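Local coordinates for ribulose bisphosphate carboxylase (PDB 2D69), which probably catalyses magnesium-dependent addition of carbon dioxide and water to ribulose 1,5-bisphosphate, giving two molecules of 3-phosphoglycerate in an archaeal AMP degradation pathway, at residues A[45-50]-A[68-73]; A[72-77]-A[83-88]; A[176-181]-A[207-212]; A[157-162]-A[168-173]. One frame throughout, in Å; residues are numbered along the deposited sequence.

Contact 1 (A[45-50]-A[68-73]); sequences RIASES and SMAKVF
Ala47 sets its single methyl against Ala70 and Val72, a helix-on-sheet contact in which helix 39-49 of the N-terminal domain lies against strand 71-78 and the turn leading into it. Between side chains the nearest approach is Ala47 CB to Val72 CG2, 3.8 Å. With CG1 of Val72 anti to the backbone N (chi1 -178°), it is CG2 that meets the helix. Ala47 CB also meets the CB of Ala70 at 4.2 Å, and Ala70 CB in turn sits 3.5 Å from Ala47 O. With small residues at both positions the two backbones come close, the CA atoms of Ala47 and Ala70 being 5.3 Å apart.

Further out, Ser51 ties the two sides together: its OG is hydrogen-bonded to Ala47 O and makes a weak bond with Ala70 N. Ile46, on the next flank of the helix, packs on Ile86 of strand 81-88 and on Tyr30 and Phe32 of strand 26-34. Just past the helix end, Ser50 returns to the last turn twice: its N (3.1 Å) and its OG (2.5 Å) reach Ile46 O from opposite faces of the carbonyl plane.

Contact 2 (A[72-77]-A[83-88]); sequences VFYLEK and IAKIAY
Val72 opens the pairing of strands 72-77 and 83-88, an antiparallel beta hairpin at the edge of the N-terminal domain sheet. It lies across from Ile86 in a non-hydrogen-bonded pair, its CG2 4.0 Å from Ile86 CG1, and helix 39-49 packs on both side chains.

At Phe73 the register slips by one: Phe73 and Tyr74 together face Lys85, a classic beta bulge. Phe73 N donates to Lys85 O (3.2 Å), while the phenyl group, with CG held between the backbone N and the carbonyl carbon (chi1 73°), folds back over the partner strand. Its CZ reaches Lys85 CB at 3.6 Å, and its CD2 approaches the methyl of Ala87, whose N lies at the ring edge.

Tyr74 closes the bulge by accepting Lys85 N at its O (3.1 Å). The extended lysine chain runs across one face of the phenol ring, with Lys85 CE 3.8 Å from the Tyr74 centroid in a CH-pi contact and Lys85 NZ 4.2 Å from it, 25° off the normal, in a cation-pi interaction. On the other sheet face, Leu75 pairs with Ala84, and its CD1 comes 3.4 Å from Ile83 O. Glu76 continues the regular pairing that resumes at Tyr74, its N and O both hydrogen-bonded to Ile83.

The bulge thus lets two aromatic rings share one lysine: apolar carbons are spent on Phe73 and on the tyrosine face, and the ammonium end, still over that face, would probably be steadied by the ring's pi electrons.

Contact 3 (A[176-181]-A[207-212]); sequences ELWSGG and YRVRDR
Trp178 lays its six-membered ring against helix 199-217, where Val209 and Arg210 receive it by apolar and CH-pi contacts. Val209 CG1 comes to the ring edge, in its plane, 3.9 Å from Trp178 CZ3. Arg210 takes one face: its CG lies 4.2 Å from the centroid of the six-membered ring, offset toward the rim, and its CB is 3.7 Å from Trp178 CH2. Arg210 is itself packed upon, Tyr207 CD2 sitting 3.8 Å above the centre of its guanidinium. The indole NE1 of Trp178 is hydrogen-bonded to Glu222 O. Replacing Trp178 by alanine is likely to open a gap between the two helices beside Val209 and Arg210 and to leave Glu222 O without this donor.

These helices are neighbours on the outside of the TIM barrel of the catalytic domain, with Leu185 of strand 184-186 beneath Trp178. Helix 167-179 finishes in a Schellman motif: Gly181 N bonds weakly to both Leu177 O and Trp178 O, and Gly181 has a positive phi of 132°, at which a CB would collide with the preceding carbonyl O.

Polar bonds fix the far end of Arg210, whose chain bends at chi2 and chi3 away from the indole. Arg210 NE forms a salt bridge with Asp211 OD2 (2.7 Å), met from above the carboxylate plane. Arg210 NH1 has a further salt bridge to Glu222 and a hydrogen bond to Lys221 O, and Arg210 NH2 donates to Gly245 O.

Contact 4 (A[157-162]-A[168-173]); sequences TVPKPK and EEYAEI. With SO4 (sulfate ion), chain E.
Tyr170 extends from helix 167-179 to Pro159, in the loop that follows strand 154-157. From CB, a first torsion well short of fully anti (chi1 -149°) carries the ring toward the proline. Along the ring, CE1 lies 3.9 Å from Pro159 CG; the two side chains meet at about a right angle. Phe191 stacks on the same ring, and Trp165 meets it edge-to-face. At the tip, OH is 3.7 Å from Pro159 CD and accepts a hydrogen bond from a water (2.8 Å) that also donates to Lys162 O at 3.2 Å; Asp187 OD1 is a further partner of this hydroxyl. A phenylalanine at Tyr170 would probably cost Asp187 and the water their bond to this hydroxyl. One turn on, Ile173 CG2 adds a looser touch on Pro159 CG (4.3 Å).

Beyond the proline, Lys160 NZ lies 2.6 Å from O1 of a sulfate, probably from the crystallisation liquor, and bonds weakly to its O3 (3.1 Å). Lys162 NZ forms salt bridges with Asp188 and Glu189. Pro159 joins helix 167-179 to a loop carrying Lys160, the predicted proton acceptor, and Lys162, a predicted substrate ligand, at the C-terminal end of a TIM-barrel strand.

How the contacts relate
The four contacts form two pairs on opposite sides of the chain's centre. Contacts 1 and 2, first in sequence, lie in the N-terminal domain with centres 10 Å apart; they share Val72 and Phe73 on strand 71-78, and Ser50 OG meets Tyr88 OH at 2.6 Å, a probable hydrogen bond. Contact 4, then contact 3, follow in the catalytic barrel, 12 Å apart on the common helix 167-179, where Leu177 packs on Thr157. Roughly 50 Å separates the pairs' centres. Between subunits the two regions meet: Glu49 O of contact 1 makes a weak hydrogen bond to Lys162 NZ of a second subunit, consistent with Rubisco active sites built between subunits.

Contact 1 (A[45-50]-A[68-73])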
loop_
_atom_site.group_PDB
_atom_site.type_symbol
_atom_site.label_atom_id
_atom_site.label_comp_id
_atom_site.label_asym_id
_atom_site.label_seq_id
_atom_site.Cartn_x
_atom_site.Cartn_y
_atom_site.Cartn_z
ATOM N N ARG A 45 51.601 -8.850 4.556
ATOM C CA ARG A 45 50.481 -9.761 4.572
ATOM C C ARG A 45 49.206 -9.084 5.100
ATOM O O ARG A 45 48.097 -9.288 4.566
ATOM C CB ARG A 45 50.816 -10.964 5.442
ATOM C CG ARG A 45 51.764 -11.930 4.717
ATOM C CD ARG A 45 52.241 -13.062 5.594
ATOM N NE ARG A 45 53.255 -13.917 4.922
ATOM C CZ ARG A 45 52.981 -15.046 4.257
ATOM N NH1 ARG A 45 51.732 -15.488 4.122
ATOM N NH2 ARG A 45 53.974 -15.740 3.680
ATOM N N ILE A 46 49.355 -8.269 6.134
ATOM C CA ILE A 46 48.181 -7.534 6.637
ATOM C C ILE A 46 47.625 -6.584 5.554
ATOM O O ILE A 46 46.400 -6.530 5.319
ATOM C CB ILE A 46 48.500 -6.771 7.924
ATOM C CG1 ILE A 46 48.974 -7.761 8.989
ATOM C CG2 ILE A 46 47.206 -6.072 8.439
ATOM C CD1 ILE A 46 49.765 -7.116 10.148
ATOM N N ALA A 47 48.525 -5.843 4.903
ATOM C CA ALA A 47 48.128 -4.782 3.940
ATOM C C ALA A 47 47.465 -5.423 2.712
ATOM O O ALA A 47 46.446 -4.963 2.144
ATOM C CB ALA A 47 49.367 -3.966 3.556
ATOM N N SER A 48 48.069 -6.529 2.329
ATOM C CA SER A 48 47.627 -7.338 1.212
ATOM C C SER A 48 46.207 -7.925 1.382
ATOM O O SER A 48 45.319 -7.753 0.536
ATOM C CB SER A 48 48.611 -8.499 1.084
ATOM O OG SER A 48 48.202 -9.237 0.011
ATOM N N GLU A 49 46.001 -8.624 2.487
ATOM C CA GLU A 49 44.786 -9.346 2.712
ATOM C C GLU A 49 43.646 -8.341 3.015
ATOM O O GLU A 49 42.481 -8.624 2.750
ATOM C CB GLU A 49 45.002 -10.371 3.811
ATOM C CG GLU A 49 43.818 -11.289 4.082
ATOM C CD GLU A 49 43.561 -12.298 2.967
ATOM O OE1 GLU A 49 44.510 -12.566 2.158
ATOM O OE2 GLU A 49 42.402 -12.803 2.911
ATOM N N SER A 50 43.981 -7.163 3.531
ATOM C CA SER A 50 42.968 -6.133 3.745
ATOM C C SER A 50 42.754 -5.261 2.499
ATOM O O SER A 50 42.003 -4.335 2.538
ATOM C CB SER A 50 43.284 -5.265 4.964
ATOM O OG SER A 50 44.617 -4.767 5.009
ATOM N N SER A 68 44.017 0.343 -5.764
ATOM C CA SER A 68 43.309 -0.141 -4.608
ATOM C C SER A 68 44.265 -0.765 -3.561
ATOM O O SER A 68 43.795 -1.343 -2.622
ATOM C CB SER A 68 42.221 -1.151 -5.011
ATOM O OG SER A 68 41.273 -0.631 -5.972
ATOM N N MET A 69 45.580 -0.637 -3.722
ATOM C CA MET A 69 46.554 -1.274 -2.815
ATOM C C MET A 69 46.724 -0.528 -1.532
ATOM O O MET A 69 46.942 0.668 -1.571
ATOM C CB MET A 69 47.938 -1.248 -3.419
ATOM C CG MET A 69 48.181 -2.223 -4.507
ATOM S SD MET A 69 49.931 -2.030 -5.010
ATOM C CE MET A 69 50.804 -3.091 -3.860
ATOM N N ALA A 70 46.721 -1.237 -0.405
ATOM C CA ALA A 70 47.039 -0.635 0.877
ATOM C C ALA A 70 48.567 -0.575 0.977
ATOM O O ALA A 70 49.273 -1.296 0.270
ATOM C CB ALA A 70 46.444 -1.421 2.011
ATOM N N LYS A 71 49.085 0.354 1.769
ATOM C CA LYS A 71 50.536 0.511 1.909
ATOM C C LYS A 71 50.943 0.611 3.367
ATOM O O LYS A 71 50.418 1.462 4.090
ATOM C CB LYS A 71 51.005 1.753 1.157
ATOM C CG LYS A 71 51.231 1.527 -0.354
ATOM C CD LYS A 71 52.643 0.988 -0.725
ATOM C CE LYS A 71 52.723 0.457 -2.195
ATOM N NZ LYS A 71 51.441 -0.312 -2.591
ATOM N N VAL A 72 51.889 -0.221 3.792
ATOM C CA VAL A 72 52.469 -0.111 5.128
ATOM C C VAL A 72 53.464 1.028 5.096
ATOM O O VAL A 72 54.448 0.950 4.376
ATOM C CB VAL A 72 53.223 -1.390 5.574
ATOM C CG1 VAL A 72 53.755 -1.205 7.005
ATOM C CG2 VAL A 72 52.331 -2.623 5.463
ATOM N N PHE A 73 53.209 2.084 5.871
ATOM C CA PHE A 73 54.058 3.265 5.863
ATOM C C PHE A 73 54.828 3.530 7.173
ATOM O O PHE A 73 55.750 4.380 7.210
ATOM C CB PHE A 73 53.235 4.473 5.442
ATOM C CG PHE A 73 52.267 4.967 6.477
ATOM C CD1 PHE A 73 52.668 5.910 7.422
ATOM C CD2 PHE A 73 50.939 4.505 6.497
ATOM C CE1 PHE A 73 51.780 6.387 8.385
ATOM C CE2 PHE A 73 50.024 4.985 7.448
ATOM C CZ PHE A 73 50.439 5.930 8.390
#

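Contact 2 (A[72-77]-A[83-88])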
loop_
_atom_site.group_PDB
_atom_site.type_symbol
_atom_site.label_atom_id
_atom_site.label_comp_id
_atom_site.label_asym_id
_atom_site.label_seq_id
_atom_site.Cartn_x
_atom_site.Cartn_y
_atom_site.Cartn_z
ATOM N N VAL A 72 51.889 -0.221 3.792
ATOM C CA VAL A 72 52.469 -0.111 5.128
ATOM C C VAL A 72 53.464 1.028 5.096
ATOM O O VAL A 72 54.448 0.950 4.376
ATOM C CB VAL A 72 53.223 -1.390 5.574
ATOM C CG1 VAL A 72 53.755 -1.205 7.005
ATOM C CG2 VAL A 72 52.331 -2.623 5.463
ATOM N N PHE A 73 53.209 2.084 5.871
ATOM C CA PHE A 73 54.058 3.265 5.863
ATOM C C PHE A 73 54.828 3.530 7.173
ATOM O O PHE A 73 55.750 4.380 7.210
ATOM C CB PHE A 73 53.235 4.473 5.442
ATOM C CG PHE A 73 52.267 4.967 6.477
ATOM C CD1 PHE A 73 52.668 5.910 7.422
ATOM C CD2 PHE A 73 50.939 4.505 6.497
ATOM C CE1 PHE A 73 51.780 6.387 8.385
ATOM C CE2 PHE A 73 50.024 4.985 7.448
ATOM C CZ PHE A 73 50.439 5.930 8.390
ATOM N N TYR A 74 54.436 2.814 8.227
ATOM C CA TYR A 74 55.077 2.869 9.534
ATOM C C TYR A 74 55.232 1.455 10.080
ATOM O O TYR A 74 54.294 0.667 10.049
ATOM C CB TYR A 74 54.209 3.687 10.478
ATOM C CG TYR A 74 54.643 3.722 11.931
ATOM C CD1 TYR A 74 55.181 4.900 12.485
ATOM C CD2 TYR A 74 54.470 2.624 12.758
ATOM C CE1 TYR A 74 55.544 4.975 13.824
ATOM C CE2 TYR A 74 54.827 2.680 14.097
ATOM C CZ TYR A 74 55.365 3.864 14.626
ATOM O OH TYR A 74 55.735 3.929 15.947
ATOM N N LEU A 75 56.404 1.143 10.598
ATOM C CA LEU A 75 56.652 -0.174 11.166
ATOM C C LEU A 75 57.757 -0.104 12.210
ATOM O O LEU A 75 58.885 0.170 11.873
ATOM C CB LEU A 75 57.057 -1.167 10.071
ATOM C CG LEU A 75 57.423 -2.559 10.602
ATOM C CD1 LEU A 75 56.190 -3.127 11.342
ATOM C CD2 LEU A 75 57.876 -3.516 9.512
ATOM N N GLU A 76 57.425 -0.338 13.472
ATOM C CA GLU A 76 58.407 -0.236 14.553
ATOM C C GLU A 76 58.149 -1.272 15.628
ATOM O O GLU A 76 57.032 -1.692 15.857
ATOM C CB GLU A 76 58.408 1.156 15.216
ATOM C CG GLU A 76 58.534 2.354 14.268
ATOM C CD GLU A 76 59.929 2.560 13.692
ATOM O OE1 GLU A 76 60.871 1.791 14.007
ATOM O OE2 GLU A 76 60.081 3.516 12.910
ATOM N N LYS A 77 59.220 -1.659 16.308
ATOM C CA LYS A 77 59.126 -2.593 17.406
ATOM C C LYS A 77 58.239 -1.986 18.520
ATOM O O LYS A 77 58.227 -0.781 18.704
ATOM C CB LYS A 77 60.550 -2.928 17.878
ATOM C CG LYS A 77 60.618 -4.150 18.766
ATOM C CD LYS A 77 61.760 -5.166 18.460
ATOM C CE LYS A 77 61.306 -6.631 18.917
ATOM N NZ LYS A 77 59.747 -6.859 19.071
ATOM N N ILE A 83 54.252 -2.484 15.864
ATOM C CA ILE A 83 53.084 -1.749 15.389
ATOM C C ILE A 83 53.324 -1.428 13.926
ATOM O O ILE A 83 54.471 -1.109 13.542
ATOM C CB ILE A 83 52.825 -0.520 16.264
ATOM C CG1 ILE A 83 52.189 -0.979 17.590
ATOM C CG2 ILE A 83 51.910 0.477 15.572
ATOM C CD1 ILE A 83 51.956 0.154 18.667
ATOM N N ALA A 84 52.313 -1.677 13.092
ATOM C CA ALA A 84 52.250 -1.138 11.735
ATOM C C ALA A 84 51.086 -0.169 11.602
ATOM O O ALA A 84 50.042 -0.388 12.190
ATOM C CB ALA A 84 52.094 -2.241 10.733
ATOM N N LYS A 85 51.290 0.901 10.838
ATOM C CA LYS A 85 50.205 1.745 10.400
ATOM C C LYS A 85 50.128 1.552 8.916
ATOM O O LYS A 85 51.147 1.526 8.218
ATOM C CB LYS A 85 50.464 3.209 10.732
ATOM C CG LYS A 85 50.870 3.460 12.157
ATOM C CD LYS A 85 50.939 4.962 12.441
ATOM C CE LYS A 85 51.576 5.265 13.805
ATOM N NZ LYS A 85 51.985 6.700 13.946
ATOM N N ILE A 86 48.918 1.401 8.425
ATOM C CA ILE A 86 48.680 1.053 7.030
ATOM C C ILE A 86 47.676 2.037 6.453
ATOM O O ILE A 86 46.721 2.431 7.136
ATOM C CB ILE A 86 48.168 -0.398 6.894
ATOM C CG1 ILE A 86 49.166 -1.393 7.548
ATOM C CG2 ILE A 86 47.972 -0.731 5.406
ATOM C CD1 ILE A 86 48.682 -2.898 7.551
ATOM N N ALA A 87 47.951 2.457 5.227
ATOM C CA ALA A 87 47.142 3.437 4.529
ATOM C C ALA A 87 46.340 2.799 3.407
ATOM O O ALA A 87 46.880 2.025 2.629
ATOM C CB ALA A 87 48.015 4.542 3.972
ATOM N N TYR A 88 45.067 3.197 3.328
ATOM C CA TYR A 88 44.039 2.635 2.449
ATOM C C TYR A 88 43.371 3.714 1.618
ATOM O O TYR A 88 42.759 4.623 2.170
ATOM C CB TYR A 88 42.931 1.941 3.282
ATOM C CG TYR A 88 43.447 0.737 4.073
ATOM C CD1 TYR A 88 43.302 -0.544 3.593
ATOM C CD2 TYR A 88 44.099 0.911 5.297
ATOM C CE1 TYR A 88 43.763 -1.626 4.303
ATOM C CE2 TYR A 88 44.531 -0.141 6.032
ATOM C CZ TYR A 88 44.387 -1.421 5.528
ATOM O OH TYR A 88 44.878 -2.454 6.261
#

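Contact 3 (A[176-181]-A[207-212])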
loop_
_atom_site.group_PDB
_atom_site.type_symbol
_atom_site.label_atom_id
_atom_site.label_comp_id
_atom_site.label_asym_id
_atom_site.label_seq_id
_atom_site.Cartn_x
_atom_site.Cartn_y
_atom_site.Cartn_z
ATOM N N GLU A 176 9.893 2.251 42.433
ATOM C CA GLU A 176 10.812 2.519 43.517
ATOM C C GLU A 176 12.074 3.243 43.068
ATOM O O GLU A 176 12.477 4.246 43.663
ATOM C CB GLU A 176 11.209 1.202 44.251
ATOM C CG GLU A 176 10.100 0.509 45.039
ATOM C CD GLU A 176 9.407 1.430 46.037
ATOM O OE1 GLU A 176 8.189 1.686 45.903
ATOM O OE2 GLU A 176 10.093 1.867 46.977
ATOM N N LEU A 177 12.675 2.744 42.005
ATOM C CA LEU A 177 13.975 3.250 41.556
ATOM C C LEU A 177 13.895 4.648 41.028
ATOM O O LEU A 177 14.679 5.526 41.437
ATOM C CB LEU A 177 14.544 2.345 40.482
ATOM C CG LEU A 177 14.929 0.958 40.976
ATOM C CD1 LEU A 177 15.157 0.022 39.838
ATOM C CD2 LEU A 177 16.179 1.038 41.771
ATOM N N TRP A 178 12.924 4.855 40.142
ATOM C CA TRP A 178 12.619 6.175 39.579
ATOM C C TRP A 178 12.195 7.164 40.672
ATOM O O TRP A 178 12.749 8.257 40.745
ATOM C CB TRP A 178 11.506 6.069 38.503
ATOM C CG TRP A 178 11.925 5.620 37.110
ATOM C CD1 TRP A 178 13.099 5.871 36.489
ATOM C CD2 TRP A 178 11.145 4.857 36.188
ATOM N NE1 TRP A 178 13.082 5.362 35.215
ATOM C CE2 TRP A 178 11.886 4.745 35.001
ATOM C CE3 TRP A 178 9.849 4.326 36.214
ATOM C CZ2 TRP A 178 11.418 4.065 33.899
ATOM C CZ3 TRP A 178 9.408 3.648 35.160
ATOM C CH2 TRP A 178 10.189 3.506 33.998
ATOM N N SER A 179 11.227 6.793 41.516
ATOM C CA SER A 179 10.754 7.663 42.608
ATOM C C SER A 179 11.851 8.112 43.595
ATOM O O SER A 179 11.801 9.213 44.141
ATOM C CB SER A 179 9.594 7.008 43.402
ATOM O OG SER A 179 8.479 6.748 42.576
ATOM N N GLY A 180 12.832 7.264 43.824
ATOM C CA GLY A 180 13.902 7.594 44.737
ATOM C C GLY A 180 14.978 8.462 44.120
ATOM O O GLY A 180 15.854 8.947 44.834
ATOM N N GLY A 181 14.971 8.571 42.791
ATOM C CA GLY A 181 15.791 9.542 42.087
ATOM C C GLY A 181 16.604 9.021 40.905
ATOM O O GLY A 181 17.328 9.807 40.279
ATOM N N TYR A 207 5.848 2.485 30.820
ATOM C CA TYR A 207 5.803 3.892 30.410
ATOM C C TYR A 207 4.676 4.611 31.122
ATOM O O TYR A 207 4.747 5.819 31.340
ATOM C CB TYR A 207 5.766 4.026 28.860
ATOM C CG TYR A 207 7.142 3.719 28.262
ATOM C CD1 TYR A 207 7.451 2.472 27.731
ATOM C CD2 TYR A 207 8.194 4.678 28.326
ATOM C CE1 TYR A 207 8.682 2.218 27.273
ATOM C CE2 TYR A 207 9.431 4.416 27.863
ATOM C CZ TYR A 207 9.696 3.176 27.353
ATOM O OH TYR A 207 10.927 2.824 26.859
ATOM N N ARG A 208 3.624 3.890 31.479
ATOM C CA ARG A 208 2.597 4.458 32.357
ATOM C C ARG A 208 3.143 4.769 33.761
ATOM O O ARG A 208 2.914 5.840 34.313
ATOM C CB ARG A 208 1.377 3.535 32.468
ATOM C CG ARG A 208 0.672 3.318 31.121
ATOM C CD ARG A 208 -0.570 2.401 31.175
ATOM N NE ARG A 208 -1.609 3.036 31.984
ATOM C CZ ARG A 208 -1.873 2.772 33.270
ATOM N NH1 ARG A 208 -1.188 1.840 33.949
ATOM N NH2 ARG A 208 -2.857 3.452 33.888
ATOM N N VAL A 209 3.898 3.842 34.313
ATOM C CA VAL A 209 4.558 4.060 35.594
ATOM C C VAL A 209 5.534 5.234 35.467
ATOM O O VAL A 209 5.572 6.128 36.337
ATOM C CB VAL A 209 5.374 2.818 36.006
ATOM C CG1 VAL A 209 6.242 3.077 37.288
ATOM C CG2 VAL A 209 4.486 1.592 36.190
ATOM N N ARG A 210 6.320 5.225 34.381
ATOM C CA ARG A 210 7.261 6.272 34.078
ATOM C C ARG A 210 6.565 7.619 34.128
ATOM O O ARG A 210 7.018 8.540 34.834
ATOM C CB ARG A 210 7.867 6.055 32.674
ATOM C CG ARG A 210 9.027 6.931 32.320
ATOM C CD ARG A 210 8.639 8.323 31.898
ATOM N NE ARG A 210 8.024 8.396 30.579
ATOM C CZ ARG A 210 8.663 8.418 29.415
ATOM N NH1 ARG A 210 9.988 8.330 29.318
ATOM N NH2 ARG A 210 7.945 8.539 28.290
ATOM N N ASP A 211 5.472 7.751 33.387
ATOM C CA ASP A 211 4.778 9.025 33.347
ATOM C C ASP A 211 4.210 9.413 34.709
ATOM O O ASP A 211 4.199 10.591 35.093
ATOM C CB ASP A 211 3.670 9.038 32.276
ATOM C CG ASP A 211 4.251 9.003 30.874
ATOM O OD1 ASP A 211 3.510 8.649 29.950
ATOM O OD2 ASP A 211 5.436 9.306 30.605
ATOM N N ARG A 212 3.754 8.438 35.468
ATOM C CA ARG A 212 3.256 8.748 36.823
ATOM C C ARG A 212 4.373 9.328 37.700
ATOM O O ARG A 212 4.150 10.294 38.450
ATOM C CB ARG A 212 2.655 7.495 37.458
ATOM C CG ARG A 212 2.078 7.686 38.851
ATOM C CD ARG A 212 1.862 6.365 39.575
ATOM N NE ARG A 212 1.617 6.576 41.006
ATOM C CZ ARG A 212 1.642 5.610 41.920
ATOM N NH1 ARG A 212 1.866 4.346 41.565
ATOM N NH2 ARG A 212 1.408 5.905 43.195
#

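Contact 4 (A[157-162]-A[168-173])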
loop_
_atom_site.group_PDB
_atom_site.type_symbol
_atom_site.label_atom_id
_atom_site.label_comp_id
_atom_site.label_asym_id
_atom_site.label_seq_id
_atom_site.Cartn_x
_atom_site.Cartn_y
_atom_site.Cartn_z
ATOM N N THR A 157 19.986 2.276 36.813
ATOM C CA THR A 157 19.973 1.035 37.561
ATOM C C THR A 157 19.334 -0.142 36.802
ATOM O O THR A 157 18.210 -0.048 36.326
ATOM C CB THR A 157 19.263 1.257 38.860
ATOM O OG1 THR A 157 20.113 2.037 39.718
ATOM C CG2 THR A 157 19.150 -0.024 39.645
ATOM N N VAL A 158 20.064 -1.248 36.715
ATOM C CA VAL A 158 19.502 -2.541 36.298
ATOM C C VAL A 158 19.001 -3.251 37.554
ATOM O O VAL A 158 19.762 -3.426 38.492
ATOM C CB VAL A 158 20.577 -3.473 35.724
ATOM C CG1 VAL A 158 19.929 -4.769 35.181
ATOM C CG2 VAL A 158 21.400 -2.763 34.653
ATOM N N PRO A 159 17.739 -3.664 37.611
ATOM C CA PRO A 159 17.282 -4.392 38.791
ATOM C C PRO A 159 18.059 -5.702 38.998
ATOM O O PRO A 159 18.686 -6.244 38.079
ATOM C CB PRO A 159 15.800 -4.646 38.505
ATOM C CG PRO A 159 15.414 -3.592 37.544
ATOM C CD PRO A 159 16.636 -3.429 36.661
ATOM N N LYS A 160 18.068 -6.120 40.257
ATOM C CA LYS A 160 18.663 -7.370 40.737
ATOM C C LYS A 160 17.560 -8.199 41.406
ATOM O O LYS A 160 16.815 -7.640 42.216
ATOM C CB LYS A 160 19.734 -7.066 41.802
ATOM C CG LYS A 160 21.027 -6.415 41.268
ATOM C CD LYS A 160 21.730 -7.250 40.205
ATOM C CE LYS A 160 22.455 -6.393 39.129
ATOM N NZ LYS A 160 23.808 -5.968 39.684
ATOM N N PRO A 161 17.411 -9.490 41.085
ATOM C CA PRO A 161 18.188 -10.201 40.064
ATOM C C PRO A 161 17.837 -9.698 38.674
ATOM O O PRO A 161 16.874 -8.942 38.502
ATOM C CB PRO A 161 17.738 -11.639 40.222
ATOM C CG PRO A 161 16.363 -11.546 40.802
ATOM C CD PRO A 161 16.413 -10.366 41.717
ATOM N N LYS A 162 18.645 -10.083 37.707
ATOM C CA LYS A 162 18.550 -9.521 36.370
ATOM C C LYS A 162 17.487 -10.189 35.468
ATOM O O LYS A 162 16.953 -9.541 34.552
ATOM C CB LYS A 162 19.947 -9.457 35.754
ATOM C CG LYS A 162 20.603 -10.764 35.401
ATOM C CD LYS A 162 22.130 -10.645 35.638
ATOM C CE LYS A 162 22.948 -11.559 34.752
ATOM N NZ LYS A 162 23.398 -10.886 33.488
ATOM N N GLU A 168 4.271 -7.011 36.192
ATOM C CA GLU A 168 3.814 -6.321 37.398
ATOM C C GLU A 168 4.940 -6.109 38.416
ATOM O O GLU A 168 5.047 -5.071 39.029
ATOM C CB GLU A 168 2.686 -7.115 38.070
ATOM C CG GLU A 168 2.022 -6.383 39.231
ATOM C CD GLU A 168 1.585 -4.958 38.862
ATOM O OE1 GLU A 168 1.749 -4.022 39.682
ATOM O OE2 GLU A 168 1.092 -4.755 37.727
ATOM N N GLU A 169 5.791 -7.114 38.578
ATOM C CA GLU A 169 6.853 -7.044 39.578
ATOM C C GLU A 169 7.876 -6.026 39.072
ATOM O O GLU A 169 8.451 -5.270 39.839
ATOM C CB GLU A 169 7.507 -8.405 39.779
ATOM C CG GLU A 169 6.662 -9.512 40.414
ATOM C CD GLU A 169 7.226 -10.929 40.169
ATOM O OE1 GLU A 169 7.923 -11.181 39.172
ATOM O OE2 GLU A 169 6.986 -11.831 40.983
ATOM N N TYR A 170 8.090 -5.990 37.749
ATOM C CA TYR A 170 9.056 -5.067 37.182
ATOM C C TYR A 170 8.540 -3.635 37.339
ATOM O O TYR A 170 9.303 -2.749 37.668
ATOM C CB TYR A 170 9.307 -5.366 35.717
ATOM C CG TYR A 170 10.675 -5.050 35.197
ATOM C CD1 TYR A 170 11.777 -5.754 35.659
ATOM C CD2 TYR A 170 10.882 -4.080 34.207
ATOM C CE1 TYR A 170 13.052 -5.513 35.186
ATOM C CE2 TYR A 170 12.197 -3.852 33.694
ATOM C CZ TYR A 170 13.266 -4.582 34.207
ATOM O OH TYR A 170 14.579 -4.452 33.740
ATOM N N ALA A 171 7.235 -3.440 37.157
ATOM C CA ALA A 171 6.607 -2.131 37.371
ATOM C C ALA A 171 6.835 -1.624 38.775
ATOM O O ALA A 171 7.003 -0.416 38.987
ATOM C CB ALA A 171 5.116 -2.192 37.072
ATOM N N GLU A 172 6.827 -2.529 39.740
ATOM C CA GLU A 172 6.941 -2.124 41.161
ATOM C C GLU A 172 8.366 -1.736 41.503
ATOM O O GLU A 172 8.606 -0.765 42.197
ATOM C CB GLU A 172 6.424 -3.223 42.117
ATOM C CG GLU A 172 4.922 -3.445 41.955
ATOM C CD GLU A 172 4.331 -4.614 42.782
ATOM O OE1 GLU A 172 5.042 -5.611 43.125
ATOM O OE2 GLU A 172 3.117 -4.530 43.057
ATOM N N ILE A 173 9.322 -2.513 41.035
ATOM C CA ILE A 173 10.689 -2.123 41.261
ATOM C C ILE A 173 11.028 -0.837 40.532
ATOM O O ILE A 173 11.669 0.046 41.116
ATOM C CB ILE A 173 11.671 -3.287 41.023
ATOM C CG1 ILE A 173 13.079 -2.860 41.401
ATOM C CG2 ILE A 173 11.607 -3.841 39.628
ATOM C CD1 ILE A 173 13.202 -2.532 42.880
HETATM S S SO4 E . 26.515 -3.799 39.433
HETATM O O1 SO4 E . 25.926 -4.603 40.491
HETATM O O2 SO4 E . 27.948 -3.960 39.410
HETATM O O3 SO4 E . 25.974 -4.297 38.183
HETATM O O4 SO4 E . 26.129 -2.408 39.592
HETATM O O HOH W 1 16.363 -6.551 33.466
#